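Local coordinates for uncharacterized protein (Rhodobacter sphaeroides, PDB 3PU2) that is of unknown function but, as a member of the AHA1 family in the SRPBCC superfamily, may act as an activator of Hsp90 ATPase, at residues E16-F21 and G116-M121; P39-A44 and R148-M153; R88-E93 and L105-L110. One frame throughout, in Å; residues are numbered along the deposited sequence.

From the N terminus, residues 16-21 form the first strand of interest, and contact 1 closes a loop of 94 intervening residues by pairing them with 116-121. Residues 39-44, in the loop after helix 25-33, wait still longer for their partner, the segment 148-153 on helix 139-156. Because 39-44 falls inside the loop of contact 1 while 148-153 lies beyond it, contacts 1 and 2 cross, and a salt bridge from Arg19 to Asp151 joins them. Contact 3, the hairpin of 88-93 with 105-110, nests inside both loops. Strands 104-113 and 116-124 are sheet neighbours, so contacts 1 and 3 belong to one antiparallel sheet, whereas contact 2 fastens a loop to the long C-terminal helix.

Contact 1. Residues E16-F21 and G116-M121; sequences EFRRHF and GTELAM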
# COMPACT_ATOMS: atom_id res chain seq x y z
N GLU A 16 6.90 2.83 -9.64
CA GLU A 16 6.36 4.06 -9.06
C GLU A 16 4.88 4.25 -9.38
O GLU A 16 4.41 3.83 -10.43
CB GLU A 16 7.18 5.25 -9.57
CG GLU A 16 8.62 5.29 -9.04
CD GLU A 16 9.55 6.18 -9.86
OE1 GLU A 16 9.09 7.22 -10.39
OE2 GLU A 16 10.75 5.84 -9.97
N PHE A 17 4.15 4.86 -8.45
CA PHE A 17 2.73 5.11 -8.63
C PHE A 17 2.40 6.42 -7.93
O PHE A 17 3.06 6.80 -6.97
CB PHE A 17 1.87 3.99 -8.01
CG PHE A 17 2.20 2.61 -8.51
CD1 PHE A 17 1.61 2.12 -9.66
CD2 PHE A 17 3.11 1.81 -7.83
CE1 PHE A 17 1.92 0.84 -10.12
CE2 PHE A 17 3.42 0.53 -8.29
CZ PHE A 17 2.82 0.05 -9.44
N ARG A 18 1.37 7.11 -8.43
CA ARG A 18 0.94 8.37 -7.85
C ARG A 18 -0.58 8.43 -7.98
O ARG A 18 -1.13 8.02 -8.99
CB ARG A 18 1.58 9.55 -8.59
CG ARG A 18 3.10 9.59 -8.53
CD ARG A 18 3.65 10.95 -8.93
NE ARG A 18 3.44 11.24 -10.35
CZ ARG A 18 3.80 12.38 -10.94
NH1 ARG A 18 4.39 13.34 -10.23
NH2 ARG A 18 3.58 12.55 -12.23
N ARG A 19 -1.24 8.95 -6.96
CA ARG A 19 -2.69 9.04 -6.99
C ARG A 19 -3.20 10.18 -6.12
O ARG A 19 -2.70 10.41 -5.02
CB ARG A 19 -3.27 7.70 -6.53
CG ARG A 19 -4.77 7.70 -6.23
CD ARG A 19 -5.64 7.35 -7.44
NE ARG A 19 -6.79 6.57 -6.99
CZ ARG A 19 -8.06 6.95 -7.06
NH1 ARG A 19 -8.39 8.12 -7.58
NH2 ARG A 19 -9.00 6.14 -6.60
N HIS A 20 -4.21 10.89 -6.61
CA HIS A 20 -4.80 12.00 -5.87
C HIS A 20 -5.89 11.48 -4.95
O HIS A 20 -6.58 10.51 -5.26
CB HIS A 20 -5.39 13.01 -6.84
CG HIS A 20 -5.95 14.23 -6.18
ND1 HIS A 20 -5.15 15.17 -5.57
CD2 HIS A 20 -7.22 14.65 -6.02
CE1 HIS A 20 -5.91 16.13 -5.07
NE2 HIS A 20 -7.18 15.83 -5.32
N PHE A 21 -6.07 12.14 -3.81
CA PHE A 21 -7.07 11.74 -2.84
C PHE A 21 -7.66 13.01 -2.25
O PHE A 21 -6.94 13.94 -1.89
CB PHE A 21 -6.43 10.91 -1.71
CG PHE A 21 -6.17 9.47 -2.07
CD1 PHE A 21 -7.22 8.56 -2.17
CD2 PHE A 21 -4.88 9.02 -2.32
CE1 PHE A 21 -7.00 7.23 -2.53
CE2 PHE A 21 -4.65 7.69 -2.68
CZ PHE A 21 -5.71 6.80 -2.79
N GLY A 116 -6.61 18.16 -2.48
CA GLY A 116 -6.49 17.26 -1.34
C GLY A 116 -5.03 16.87 -1.21
O GLY A 116 -4.17 17.72 -0.98
N THR A 117 -4.75 15.58 -1.35
CA THR A 117 -3.41 15.02 -1.12
C THR A 117 -3.00 14.15 -2.30
O THR A 117 -3.84 13.60 -3.01
CB THR A 117 -3.38 14.12 0.17
OG1 THR A 117 -3.71 14.90 1.32
CG2 THR A 117 -2.00 13.50 0.37
N GLU A 118 -1.70 14.04 -2.54
CA GLU A 118 -1.22 13.17 -3.60
C GLU A 118 -0.36 12.12 -2.93
O GLU A 118 0.54 12.45 -2.16
CB GLU A 118 -0.37 13.94 -4.61
CG GLU A 118 0.34 13.00 -5.59
CD GLU A 118 1.14 13.74 -6.64
OE1 GLU A 118 1.54 14.89 -6.37
OE2 GLU A 118 1.37 13.16 -7.73
N LEU A 119 -0.64 10.85 -3.21
CA LEU A 119 0.13 9.76 -2.64
C LEU A 119 1.12 9.24 -3.65
O LEU A 119 0.73 8.75 -4.72
CB LEU A 119 -0.77 8.61 -2.20
CG LEU A 119 -0.08 7.32 -1.71
CD1 LEU A 119 0.74 7.62 -0.48
CD2 LEU A 119 -1.10 6.26 -1.38
N ALA A 120 2.40 9.38 -3.34
CA ALA A 120 3.46 8.89 -4.20
C ALA A 120 3.98 7.61 -3.54
O ALA A 120 4.36 7.62 -2.36
CB ALA A 120 4.57 9.92 -4.32
N MSE A 121 3.96 6.52 -4.29
CA MSE A 121 4.41 5.24 -3.78
C MSE A 121 5.46 4.61 -4.68
O MSE A 121 5.35 4.66 -5.91
CB MSE A 121 3.21 4.30 -3.64
CG MSE A 121 3.61 2.87 -3.30
SE MSE A 121 2.15 1.74 -2.80
CE MSE A 121 2.55 0.25 -3.96
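Phe17 and Met121, Arg19 and Leu119, and Phe21 and Thr117 are the hydrogen-bonded pairs of an antiparallel ladder, each joined by two backbone bonds. In the first, Phe17 N reaches Met121 O at 2.8 Å; in the middle one, Leu119 N lies 2.8 Å from Arg19 O, with an N-H...O angle of 175°. Between them sit the non-hydrogen-bonded pairs Arg18-Ala120 and His20-Glu118, where CA-H...O contacts supplement the ladder, as from Arg18 CA to Leu119 O at 3.2 Å.

The short strand axes run 165° apart. These are neighbouring strands of the curved antiparallel sheet of the Bet v 1-like fold, which bends around the long C-terminal helix: Phe17, Arg19 and Phe21 all touch helix 139-156, and Phe21 meets Tyr147 edge-to-face.

Apolar contacts gather on that helix-facing side. The Phe21 ring presents its edge to Leu119, CE2 standing 4.0 Å from Leu119 CB, while Phe17 CD2 meets the selenomethionine methyl Met121 CE at 4.2 Å.

Charged groups meet on the other face. Arg18 and Glu118 form a long salt bridge, NE to OE2 3.9 Å, with the oxygen well out of the guanidinium plane, so charge attraction acts without a directed N-H bond. Glu118 CG is anti to the backbone N (chi1 170°) and the chain continues extended, which carries OE2 across the Arg18 side chain, 3.4 Å from Arg18 CD. Arg19, on the helix side, instead sends NH2 to Asp151. Thr117 OG1 is bonded to Ala23 O.

Contact 2. Residues P39-A44 and R148-M153; sequences PAWLFA and RHLDVM
Phe43 and His149 lie almost parallel as an offset stack, their planes 9° apart and their centroids 4.3 Å from each other, while the same imidazole donates a hydrogen bond. His149 ND1 reaches Trp41 O at 3.0 Å, within the carbonyl plane on a lone pair and near the plane of its own ring. Trp41 O also accepts from Phe43 N, so two donors grip this oxygen and the imidazole rotation is fixed by both bond and stack. The Trp41 indole stands over Leu150: CD1 of Leu150 is 3.9 Å from the centroid of the five-membered ring, only 5° off its normal, a CH-pi contact. Leu42 CB occupies the opposite face. Chi1 of 68° tucks CG of Trp41 between backbone N and carbonyl carbon, turning the indole alongside the leucine. The selenium of selenomethionine Met153 approaches at a slant, SE 4.1 Å from Trp41 CD1, a Met-aromatic contact. Replacing Trp41 by an alanine would probably open a gap beside Leu150 and leave Ala31 O, now bonded to NE1, without that donor. The arrangement docks the loop after helix 25-33 onto the long C-terminal helix characteristic of the Bet v 1-like fold.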
# COMPACT_ATOMS: atom_id res chain seq x y z
N PRO A 39 -8.55 -2.41 6.79
CA PRO A 39 -9.40 -3.50 6.31
C PRO A 39 -10.59 -3.03 5.47
O PRO A 39 -11.08 -3.76 4.61
CB PRO A 39 -9.86 -4.17 7.61
CG PRO A 39 -8.71 -3.94 8.52
CD PRO A 39 -8.39 -2.49 8.25
N ALA A 40 -11.05 -1.82 5.74
CA ALA A 40 -12.19 -1.26 5.05
C ALA A 40 -11.94 -0.78 3.61
O ALA A 40 -12.85 -0.25 2.97
CB ALA A 40 -12.78 -0.14 5.88
N TRP A 41 -10.73 -0.95 3.10
CA TRP A 41 -10.44 -0.54 1.72
C TRP A 41 -9.34 -1.32 1.04
O TRP A 41 -9.45 -1.65 -0.14
CB TRP A 41 -10.10 0.95 1.65
CG TRP A 41 -8.81 1.32 2.29
CD1 TRP A 41 -8.60 1.65 3.60
CD2 TRP A 41 -7.54 1.42 1.64
NE1 TRP A 41 -7.27 1.95 3.81
CE2 TRP A 41 -6.59 1.81 2.62
CE3 TRP A 41 -7.09 1.21 0.33
CZ2 TRP A 41 -5.24 2.00 2.33
CZ3 TRP A 41 -5.73 1.40 0.04
CH2 TRP A 41 -4.83 1.79 1.04
N LEU A 42 -8.28 -1.63 1.77
CA LEU A 42 -7.15 -2.37 1.21
C LEU A 42 -7.35 -3.88 1.13
O LEU A 42 -6.81 -4.65 1.93
CB LEU A 42 -5.89 -2.07 2.01
CG LEU A 42 -4.63 -2.79 1.53
CD1 LEU A 42 -4.36 -2.48 0.06
CD2 LEU A 42 -3.46 -2.35 2.41
N PHE A 43 -8.14 -4.30 0.15
CA PHE A 43 -8.44 -5.70 -0.08
C PHE A 43 -8.86 -5.86 -1.54
O PHE A 43 -9.25 -4.89 -2.19
CB PHE A 43 -9.59 -6.13 0.82
CG PHE A 43 -10.87 -5.44 0.52
CD1 PHE A 43 -11.79 -6.00 -0.36
CD2 PHE A 43 -11.17 -4.21 1.11
CE1 PHE A 43 -13.00 -5.36 -0.65
CE2 PHE A 43 -12.38 -3.54 0.82
CZ PHE A 43 -13.30 -4.12 -0.06
N ALA A 44 -8.76 -7.08 -2.06
CA ALA A 44 -9.17 -7.32 -3.44
C ALA A 44 -10.52 -8.05 -3.42
O ALA A 44 -11.00 -8.46 -2.36
CB ALA A 44 -8.14 -8.14 -4.17
N ARG A 148 -9.93 3.01 -5.13
CA ARG A 148 -11.33 3.33 -5.40
C ARG A 148 -12.09 3.09 -4.09
O ARG A 148 -12.91 3.89 -3.68
CB ARG A 148 -11.87 2.45 -6.52
CG ARG A 148 -13.11 3.01 -7.20
CD ARG A 148 -13.42 2.28 -8.50
NE ARG A 148 -12.41 2.52 -9.53
CZ ARG A 148 -11.44 1.67 -9.85
NH1 ARG A 148 -11.32 0.52 -9.21
NH2 ARG A 148 -10.58 1.98 -10.81
N HIS A 149 -11.79 1.98 -3.43
CA HIS A 149 -12.42 1.66 -2.15
C HIS A 149 -12.14 2.78 -1.16
O HIS A 149 -13.04 3.21 -0.42
CB HIS A 149 -11.83 0.37 -1.58
CG HIS A 149 -12.18 -0.85 -2.35
ND1 HIS A 149 -11.40 -1.99 -2.33
CD2 HIS A 149 -13.23 -1.13 -3.15
CE1 HIS A 149 -11.96 -2.92 -3.07
NE2 HIS A 149 -13.08 -2.43 -3.58
N LEU A 150 -10.89 3.23 -1.14
CA LEU A 150 -10.44 4.28 -0.24
C LEU A 150 -11.18 5.58 -0.51
O LEU A 150 -11.51 6.32 0.43
CB LEU A 150 -8.93 4.48 -0.37
CG LEU A 150 -8.27 5.50 0.57
CD1 LEU A 150 -8.77 5.29 2.00
CD2 LEU A 150 -6.76 5.36 0.49
N ASP A 151 -11.45 5.85 -1.78
CA ASP A 151 -12.17 7.07 -2.14
C ASP A 151 -13.54 7.08 -1.45
O ASP A 151 -13.89 8.05 -0.79
CB ASP A 151 -12.37 7.16 -3.66
CG ASP A 151 -11.19 7.80 -4.38
OD1 ASP A 151 -10.52 8.67 -3.78
OD2 ASP A 151 -10.95 7.44 -5.55
N VAL A 152 -14.28 5.99 -1.62
CA VAL A 152 -15.62 5.85 -1.04
C VAL A 152 -15.65 5.98 0.48
O VAL A 152 -16.60 6.51 1.05
CB VAL A 152 -16.26 4.49 -1.42
CG1 VAL A 152 -17.68 4.40 -0.91
CG2 VAL A 152 -16.25 4.31 -2.92
N MSE A 153 -14.60 5.49 1.12
CA MSE A 153 -14.52 5.53 2.56
C MSE A 153 -14.23 6.96 3.02
O MSE A 153 -14.86 7.45 3.96
CB MSE A 153 -13.43 4.59 3.06
CG MSE A 153 -13.44 4.37 4.55
SE MSE A 153 -11.71 3.77 5.15
CE MSE A 153 -10.85 5.48 5.24

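Contact 3. Residues R88-E93 and L105-L110; sequences RLIHSE and LVTLQL
A beta hairpin of strands 88-93 and 104-113 brings Leu89 opposite Leu108 and His91 opposite Val106, both hydrogen-bonded antiparallel pairs. Leu108 N lies 3.0 Å from Leu89 O in a nearly straight bond, and Val106 N is 2.9 Å from His91 O. The return bonds complete each pair, as from His91 N to Val106 O at 3.2 Å.

On the face bearing these four residues, Val106 sits over one face of the His91 imidazole, CB standing 4.1 Å from the ring centroid and 23° off its normal. With chi1 at 68°, His91 CG is wedged over its own backbone, which lays the ring alongside the valine, with Glu93 CG in plane at its edge. Glu93 CG also meets Val106 CG2. Leu89 runs side by side with Leu108, CD2 to CD1 3.9 Å, and farther along, Leu89 touches Trp29 of helix 25-33.

Within the antiparallel sheet of the Bet v 1-like fold the hairpin is central: strand 73-84 flanks 88-93, and strand 116-124 flanks 104-113. The two local axes diverge from exact antiparallel, at 156°, consistent with sheet twist.

The other face carries Ile90, whose CG2 packs 4.0 Å from Leu105 CG and whose CG1 runs beside Thr107 CG2. Arg88 runs beside Gln109, whose side chain is poorly ordered, so the detail of that contact is doubtful, while the Arg88 guanidinium turns to a salt bridge with Glu84.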
# COMPACT_ATOMS: atom_id res chain seq x y z
N ARG A 88 5.81 10.79 5.23
CA ARG A 88 6.65 9.70 4.78
C ARG A 88 6.63 8.47 5.66
O ARG A 88 6.56 8.57 6.88
CB ARG A 88 8.09 10.21 4.62
CG ARG A 88 8.90 9.45 3.61
CD ARG A 88 10.24 10.10 3.34
NE ARG A 88 11.12 10.08 4.50
CZ ARG A 88 12.44 9.92 4.41
NH1 ARG A 88 13.02 9.76 3.23
NH2 ARG A 88 13.18 9.92 5.51
N LEU A 89 6.68 7.31 5.03
CA LEU A 89 6.71 6.04 5.74
C LEU A 89 7.43 5.05 4.85
O LEU A 89 7.21 5.01 3.63
CB LEU A 89 5.31 5.52 6.05
CG LEU A 89 5.30 4.18 6.80
CD1 LEU A 89 5.04 4.42 8.25
CD2 LEU A 89 4.20 3.29 6.24
N ILE A 90 8.30 4.26 5.45
CA ILE A 90 9.06 3.28 4.71
C ILE A 90 9.03 1.98 5.49
O ILE A 90 9.25 1.95 6.72
CB ILE A 90 10.52 3.72 4.58
CG1 ILE A 90 10.59 5.09 3.92
CG2 ILE A 90 11.30 2.67 3.80
CD1 ILE A 90 11.99 5.67 3.83
N HIS A 91 8.72 0.89 4.80
CA HIS A 91 8.70 -0.39 5.45
C HIS A 91 9.08 -1.44 4.44
O HIS A 91 9.08 -1.19 3.23
CB HIS A 91 7.32 -0.72 6.03
CG HIS A 91 6.26 -0.95 4.99
ND1 HIS A 91 5.36 0.03 4.62
CD2 HIS A 91 5.93 -2.05 4.28
CE1 HIS A 91 4.53 -0.45 3.72
NE2 HIS A 91 4.85 -1.72 3.50
N SER A 92 9.44 -2.60 4.95
CA SER A 92 9.80 -3.70 4.07
C SER A 92 8.52 -4.53 3.95
O SER A 92 7.63 -4.41 4.78
CB SER A 92 10.92 -4.50 4.71
OG SER A 92 10.61 -4.84 6.06
N GLU A 93 8.43 -5.34 2.90
CA GLU A 93 7.29 -6.22 2.72
C GLU A 93 7.82 -7.54 2.22
O GLU A 93 8.80 -7.59 1.48
CB GLU A 93 6.32 -5.67 1.67
CG GLU A 93 5.22 -4.76 2.17
CD GLU A 93 4.06 -4.67 1.16
OE1 GLU A 93 4.21 -5.17 0.02
OE2 GLU A 93 3.00 -4.10 1.51
N LEU A 105 11.05 -3.14 -0.61
CA LEU A 105 11.03 -1.94 0.22
C LEU A 105 10.04 -0.95 -0.39
O LEU A 105 10.21 -0.52 -1.53
CB LEU A 105 12.41 -1.29 0.30
CG LEU A 105 12.52 -0.22 1.39
CD1 LEU A 105 12.94 -0.88 2.70
CD2 LEU A 105 13.55 0.82 0.97
N VAL A 106 9.04 -0.59 0.40
CA VAL A 106 7.97 0.29 -0.04
C VAL A 106 8.04 1.68 0.56
O VAL A 106 8.10 1.84 1.77
CB VAL A 106 6.63 -0.31 0.35
CG1 VAL A 106 5.52 0.53 -0.21
CG2 VAL A 106 6.55 -1.73 -0.16
N THR A 107 7.97 2.69 -0.30
CA THR A 107 8.07 4.08 0.13
C THR A 107 6.80 4.88 -0.17
O THR A 107 6.37 4.96 -1.31
CB THR A 107 9.26 4.77 -0.57
OG1 THR A 107 10.40 3.89 -0.54
CG2 THR A 107 9.62 6.08 0.12
N LEU A 108 6.21 5.47 0.86
CA LEU A 108 5.01 6.27 0.70
C LEU A 108 5.31 7.71 1.07
O LEU A 108 5.76 8.00 2.17
CB LEU A 108 3.88 5.76 1.60
CG LEU A 108 3.51 4.28 1.51
CD1 LEU A 108 2.66 3.93 2.71
CD2 LEU A 108 2.78 3.97 0.20
N GLN A 109 5.04 8.60 0.14
CA GLN A 109 5.27 10.01 0.36
C GLN A 109 3.94 10.74 0.16
O GLN A 109 3.29 10.59 -0.88
CB GLN A 109 6.30 10.52 -0.65
CG GLN A 109 7.21 11.64 -0.16
CD GLN A 109 8.66 11.19 -0.08
OE1 GLN A 109 9.14 10.42 -0.92
NE2 GLN A 109 9.38 11.67 0.93
N LEU A 110 3.53 11.53 1.15
CA LEU A 110 2.29 12.30 1.07
C LEU A 110 2.55 13.81 1.01
O LEU A 110 2.95 14.41 2.00
CB LEU A 110 1.39 11.98 2.27
CG LEU A 110 0.79 10.58 2.41
CD1 LEU A 110 1.82 9.62 2.98
CD2 LEU A 110 -0.40 10.66 3.34